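Local coordinates for protein D-threo-3-hydroxyaspartate dehydratase (Delftia, PDB 3WQC) that uses pyridoxal 5'-phosphate to deaminate D-threo-3-hydroxyaspartate to oxaloacetate and ammonium, and also dehydrates the L-threo and L-erythro isomers and D-serine, at residues A129-G132 / R133-E137; R167-D171 / G172-L176. One frame throughout, in Å; residues are numbered along the deposited sequence.

Contact 1: A129-G132 / R133-E137; sequences AAFG and REQGE
A Schellman motif closes the C-terminal end of helix 122-135, where Gly132 O takes the amide of Glu137 (N to O 2.8 Å) and Gly136 turns the chain with positive phi. Glycine suits position 132 as well, since a beta carbon there would run into Glu137 O. Within this last turn, Phe131 and Gln135 pair on the helix surface. The Phe131 ring, swung anti to its own amide nitrogen (chi1 -175°), receives Gln135 CG over the middle of one face in a CH-pi contact, CG lying 3.8 Å from the ring centroid. Beyond CG, the Gln135 chain bends and hands NE2 to Glu134 OE1 at 2.8 Å; OE1 lies almost in the amide plane, while NE2 meets it from the anti side, 34° out of the carboxylate plane. Gln135 OE1 bonds to Arg110, and Leu102 and Leu106 of helix 102-110 pack against Phe131. With an alanine in place of Gln135, the ring would probably lose the cover on that face, and Glu134 OE1 its amide partner. On another side, the Arg133 guanidinium folds back beside the helix, one face over Ala129 O and Ala130 CA, with NH2 3.5 Å from that alpha carbon.

Contact 2: R167-D171 / G172-L176; sequences RTLHD and GGMRL
Met174 O is gripped by two waters. Water 1 donates to Met174 O at 2.8 Å, accepts from Leu176 N, and meets His170 ND1 in the plane of the imidazole, at the ring edge. Water 2 donates both to Met174 O and, at 2.7 Å, to His170 O, tying the last turn of the helix to the chain that leaves it. His170 O also takes the amide of Gly173 (N to O 3.1 Å), which comes from above the carbonyl plane, 67° out of it, though the N-H itself points fairly straight at the oxygen. Leu169 O receives Met174 N at 2.9 Å. Together these two backbone bonds make the Schellman motif that ends helix 159-171, with Gly173 at positive phi turning the chain out of the helix before strand 175-180 begins. Just ahead of it, Gly172 N makes a weak bond to Thr168 O; a beta carbon at this position would collide with that same oxygen. Next to the turn, Leu169 sends CD1 against CD1 of Leu176 at 3.9 Å, the two side chains crossing at about a right angle. Leu176 reaches there with CG anti to its amide nitrogen (chi1 175°), and Val141 and Ile143 of strand 140-146 lie against Leu169 and Leu176 respectively. Met174 rests CB on Leu169 O at 3.4 Å, then bends at chi2 and chi3, which carries the thioether away from Leu169 and toward helix 122-135, where its side chain touches Ala129.

Overall arrangement
Contact 1 comes first along the chain, at the end of helix 122-135 before strand 140-146; contact 2 follows at the end of helix 159-171, where strand 175-180 starts. Those two strands are parallel neighbours in the sheet of the alanine racemase-like N-terminal domain, a TIM-barrel relative, so both contacts are helix-to-strand turns on the same rim. Their centres are 11 Å apart, and they touch: Arg133 NH1 probably hydrogen-bonds to Gly172 O, while Met174 CE packs on Gly132 and Glu137 O. Their centres lie about 32 and 31 Å from the chain's centre, away from the cofactor pocket; each closes its own helix, and the contacts between them hold the two neighbouring ends together.

Contact 1: A129-G132 / R133-E137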
loop_
_atom_site.group_PDB
_atom_site.type_symbol
_atom_site.label_atom_id
_atom_site.label_comp_id
_atom_site.label_asym_id
_atom_site.label_seq_id
_atom_site.Cartn_x
_atom_site.Cartn_y
_atom_site.Cartn_z
ATOM N N ALA B 129 -24.395 -12.962 -20.886
ATOM C CA ALA B 129 -25.030 -13.837 -21.886
ATOM C C ALA B 129 -25.217 -13.032 -23.175
ATOM O O ALA B 129 -25.044 -13.613 -24.256
ATOM C CB ALA B 129 -26.370 -14.279 -21.295
ATOM N N ALA B 130 -25.595 -11.755 -23.121
ATOM C CA ALA B 130 -25.796 -11.009 -24.389
ATOM C C ALA B 130 -24.465 -10.852 -25.121
ATOM O O ALA B 130 -24.399 -11.028 -26.359
ATOM C CB ALA B 130 -26.391 -9.672 -24.085
ATOM N N PHE B 131 -23.361 -10.584 -24.375
ATOM C CA PHE B 131 -22.112 -10.451 -25.077
ATOM C C PHE B 131 -21.609 -11.759 -25.643
ATOM O O PHE B 131 -21.061 -11.834 -26.763
ATOM C CB PHE B 131 -21.092 -9.838 -24.047
ATOM C CG PHE B 131 -19.748 -9.523 -24.686
ATOM C CD1 PHE B 131 -19.640 -8.419 -25.555
ATOM C CD2 PHE B 131 -18.601 -10.277 -24.370
ATOM C CE1 PHE B 131 -18.391 -8.066 -26.119
ATOM C CE2 PHE B 131 -17.352 -9.897 -24.963
ATOM C CZ PHE B 131 -17.259 -8.795 -25.774
ATOM N N GLY B 132 -21.793 -12.834 -24.861
ATOM C CA GLY B 132 -21.409 -14.178 -25.312
ATOM C C GLY B 132 -22.182 -14.529 -26.579
ATOM O O GLY B 132 -21.624 -15.123 -27.516
ATOM N N ARG B 133 -23.509 -14.283 -26.623
ATOM C CA ARG B 133 -24.248 -14.586 -27.849
ATOM C C ARG B 133 -23.684 -13.738 -29.016
ATOM O O ARG B 133 -23.510 -14.246 -30.149
ATOM C CB ARG B 133 -25.730 -14.252 -27.603
ATOM C CG ARG B 133 -26.332 -15.346 -26.730
ATOM C CD ARG B 133 -27.885 -15.296 -26.722
ATOM N NE ARG B 133 -28.339 -13.998 -26.256
ATOM C CZ ARG B 133 -28.557 -13.678 -24.975
ATOM N NH1 ARG B 133 -28.316 -14.622 -24.027
ATOM N NH2 ARG B 133 -29.004 -12.424 -24.660
ATOM N N GLU B 134 -23.472 -12.444 -28.790
ATOM C CA GLU B 134 -22.932 -11.560 -29.860
ATOM C C GLU B 134 -21.625 -12.069 -30.424
ATOM O O GLU B 134 -21.368 -11.977 -31.646
ATOM C CB GLU B 134 -22.789 -10.096 -29.378
ATOM C CG GLU B 134 -22.352 -9.112 -30.392
ATOM C CD GLU B 134 -21.915 -7.742 -29.743
ATOM O OE1 GLU B 134 -20.835 -7.574 -29.041
ATOM O OE2 GLU B 134 -22.658 -6.787 -29.925
ATOM N N GLN B 135 -20.759 -12.512 -29.515
ATOM C CA GLN B 135 -19.365 -12.905 -29.866
ATOM C C GLN B 135 -19.157 -14.385 -30.122
ATOM O O GLN B 135 -18.044 -14.807 -30.397
ATOM C CB GLN B 135 -18.416 -12.468 -28.728
ATOM C CG GLN B 135 -18.485 -10.946 -28.543
ATOM C CD GLN B 135 -17.973 -10.170 -29.721
ATOM O OE1 GLN B 135 -17.056 -10.651 -30.423
ATOM N NE2 GLN B 135 -18.594 -9.017 -30.020
ATOM N N GLY B 136 -20.207 -15.200 -29.975
ATOM C CA GLY B 136 -20.105 -16.662 -30.150
ATOM C C GLY B 136 -19.267 -17.344 -29.070
ATOM O O GLY B 136 -18.472 -18.264 -29.352
ATOM N N GLU B 137 -19.417 -16.867 -27.826
ATOM C CA GLU B 137 -18.618 -17.397 -26.724
ATOM C C GLU B 137 -19.536 -17.877 -25.601
ATOM O O GLU B 137 -20.335 -17.085 -25.080
ATOM C CB GLU B 137 -17.643 -16.332 -26.109
ATOM C CG GLU B 137 -16.702 -16.876 -25.043
ATOM C CD GLU B 137 -15.676 -17.860 -25.581
ATOM O OE1 GLU B 137 -15.056 -18.590 -24.767
ATOM O OE2 GLU B 137 -15.442 -17.873 -26.814
#

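Contact 2: R167-D171 / G172-L176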
loop_
_atom_site.group_PDB
_atom_site.type_symbol
_atom_site.label_atom_id
_atom_site.label_comp_id
_atom_site.label_asym_id
_atom_site.label_seq_id
_atom_site.Cartn_x
_atom_site.Cartn_y
_atom_site.Cartn_z
ATOM N N ARG B 167 -30.965 -19.450 -14.586
ATOM C CA ARG B 167 -31.673 -19.547 -15.878
ATOM C C ARG B 167 -31.193 -18.548 -16.870
ATOM O O ARG B 167 -31.076 -18.827 -18.050
ATOM C CB ARG B 167 -33.179 -19.459 -15.614
ATOM C CG ARG B 167 -33.702 -20.671 -14.892
ATOM C CD ARG B 167 -35.131 -20.457 -14.433
ATOM N NE ARG B 167 -35.652 -21.691 -13.822
ATOM C CZ ARG B 167 -36.643 -21.669 -12.923
ATOM N NH1 ARG B 167 -37.100 -20.486 -12.441
ATOM N NH2 ARG B 167 -37.086 -22.805 -12.413
ATOM N N THR B 168 -30.922 -17.311 -16.411
ATOM C CA THR B 168 -30.479 -16.282 -17.359
ATOM C C THR B 168 -29.188 -16.792 -18.049
ATOM O O THR B 168 -29.002 -16.676 -19.275
ATOM C CB THR B 168 -30.189 -14.968 -16.626
ATOM O OG1 THR B 168 -31.407 -14.474 -16.077
ATOM C CG2 THR B 168 -29.568 -13.918 -17.568
ATOM N N LEU B 169 -28.267 -17.354 -17.214
ATOM C CA LEU B 169 -27.027 -17.887 -17.799
ATOM C C LEU B 169 -27.268 -19.099 -18.693
ATOM O O LEU B 169 -26.809 -19.166 -19.853
ATOM C CB LEU B 169 -26.047 -18.272 -16.642
ATOM C CG LEU B 169 -25.530 -17.049 -15.864
ATOM C CD1 LEU B 169 -24.834 -17.573 -14.561
ATOM C CD2 LEU B 169 -24.593 -16.156 -16.690
ATOM N N HIS B 170 -28.031 -20.077 -18.154
ATOM C CA HIS B 170 -28.182 -21.361 -18.880
ATOM C C HIS B 170 -29.030 -21.240 -20.155
ATOM O O HIS B 170 -28.665 -21.702 -21.242
ATOM C CB HIS B 170 -28.785 -22.358 -17.916
ATOM C CG HIS B 170 -28.918 -23.723 -18.488
ATOM N ND1 HIS B 170 -27.839 -24.522 -18.709
ATOM C CD2 HIS B 170 -30.009 -24.454 -18.848
ATOM C CE1 HIS B 170 -28.242 -25.706 -19.247
ATOM N NE2 HIS B 170 -29.551 -25.679 -19.293
ATOM N N ASP B 171 -30.168 -20.483 -20.040
ATOM C CA ASP B 171 -31.067 -20.293 -21.175
ATOM C C ASP B 171 -30.345 -19.402 -22.191
ATOM O O ASP B 171 -30.634 -19.478 -23.403
ATOM C CB ASP B 171 -32.318 -19.544 -20.779
ATOM C CG ASP B 171 -33.202 -20.321 -19.858
ATOM O OD1 ASP B 171 -33.111 -21.554 -19.741
ATOM O OD2 ASP B 171 -34.088 -19.635 -19.200
ATOM N N GLY B 172 -29.415 -18.544 -21.696
ATOM C CA GLY B 172 -28.686 -17.614 -22.525
ATOM C C GLY B 172 -27.545 -18.263 -23.267
ATOM O O GLY B 172 -26.847 -17.537 -24.008
ATOM N N GLY B 173 -27.286 -19.554 -23.063
ATOM C CA GLY B 173 -26.219 -20.280 -23.756
ATOM C C GLY B 173 -24.856 -20.206 -23.142
ATOM O O GLY B 173 -23.853 -20.680 -23.710
ATOM N N MET B 174 -24.822 -19.689 -21.915
ATOM C CA MET B 174 -23.547 -19.732 -21.183
ATOM C C MET B 174 -23.422 -21.010 -20.379
ATOM O O MET B 174 -24.399 -21.805 -20.261
ATOM C CB MET B 174 -23.494 -18.535 -20.214
ATOM C CG MET B 174 -23.750 -17.151 -20.899
ATOM S SD MET B 174 -22.491 -16.795 -22.234
ATOM C CE MET B 174 -23.449 -16.990 -23.769
ATOM N N ARG B 175 -22.219 -21.274 -19.844
ATOM C CA ARG B 175 -21.995 -22.500 -19.084
ATOM C C ARG B 175 -22.104 -22.118 -17.621
ATOM O O ARG B 175 -21.180 -21.443 -17.078
ATOM C CB ARG B 175 -20.579 -23.066 -19.374
ATOM C CG ARG B 175 -20.178 -24.252 -18.467
ATOM C CD ARG B 175 -18.788 -24.858 -18.841
ATOM N NE ARG B 175 -18.841 -25.446 -20.154
ATOM C CZ ARG B 175 -18.019 -26.388 -20.562
ATOM N NH1 ARG B 175 -18.172 -26.911 -21.758
ATOM N NH2 ARG B 175 -17.026 -26.776 -19.778
ATOM N N LEU B 176 -23.175 -22.500 -16.936
ATOM C CA LEU B 176 -23.316 -22.247 -15.504
ATOM C C LEU B 176 -22.465 -23.331 -14.825
ATOM O O LEU B 176 -22.777 -24.551 -14.812
ATOM C CB LEU B 176 -24.790 -22.403 -15.124
ATOM C CG LEU B 176 -25.077 -22.290 -13.655
ATOM C CD1 LEU B 176 -24.576 -21.153 -12.921
ATOM C CD2 LEU B 176 -26.582 -22.462 -13.292
HETATM O O HOH W 1 -25.131 -23.916 -18.551
HETATM O O HOH W 2 -26.348 -22.946 -21.868
#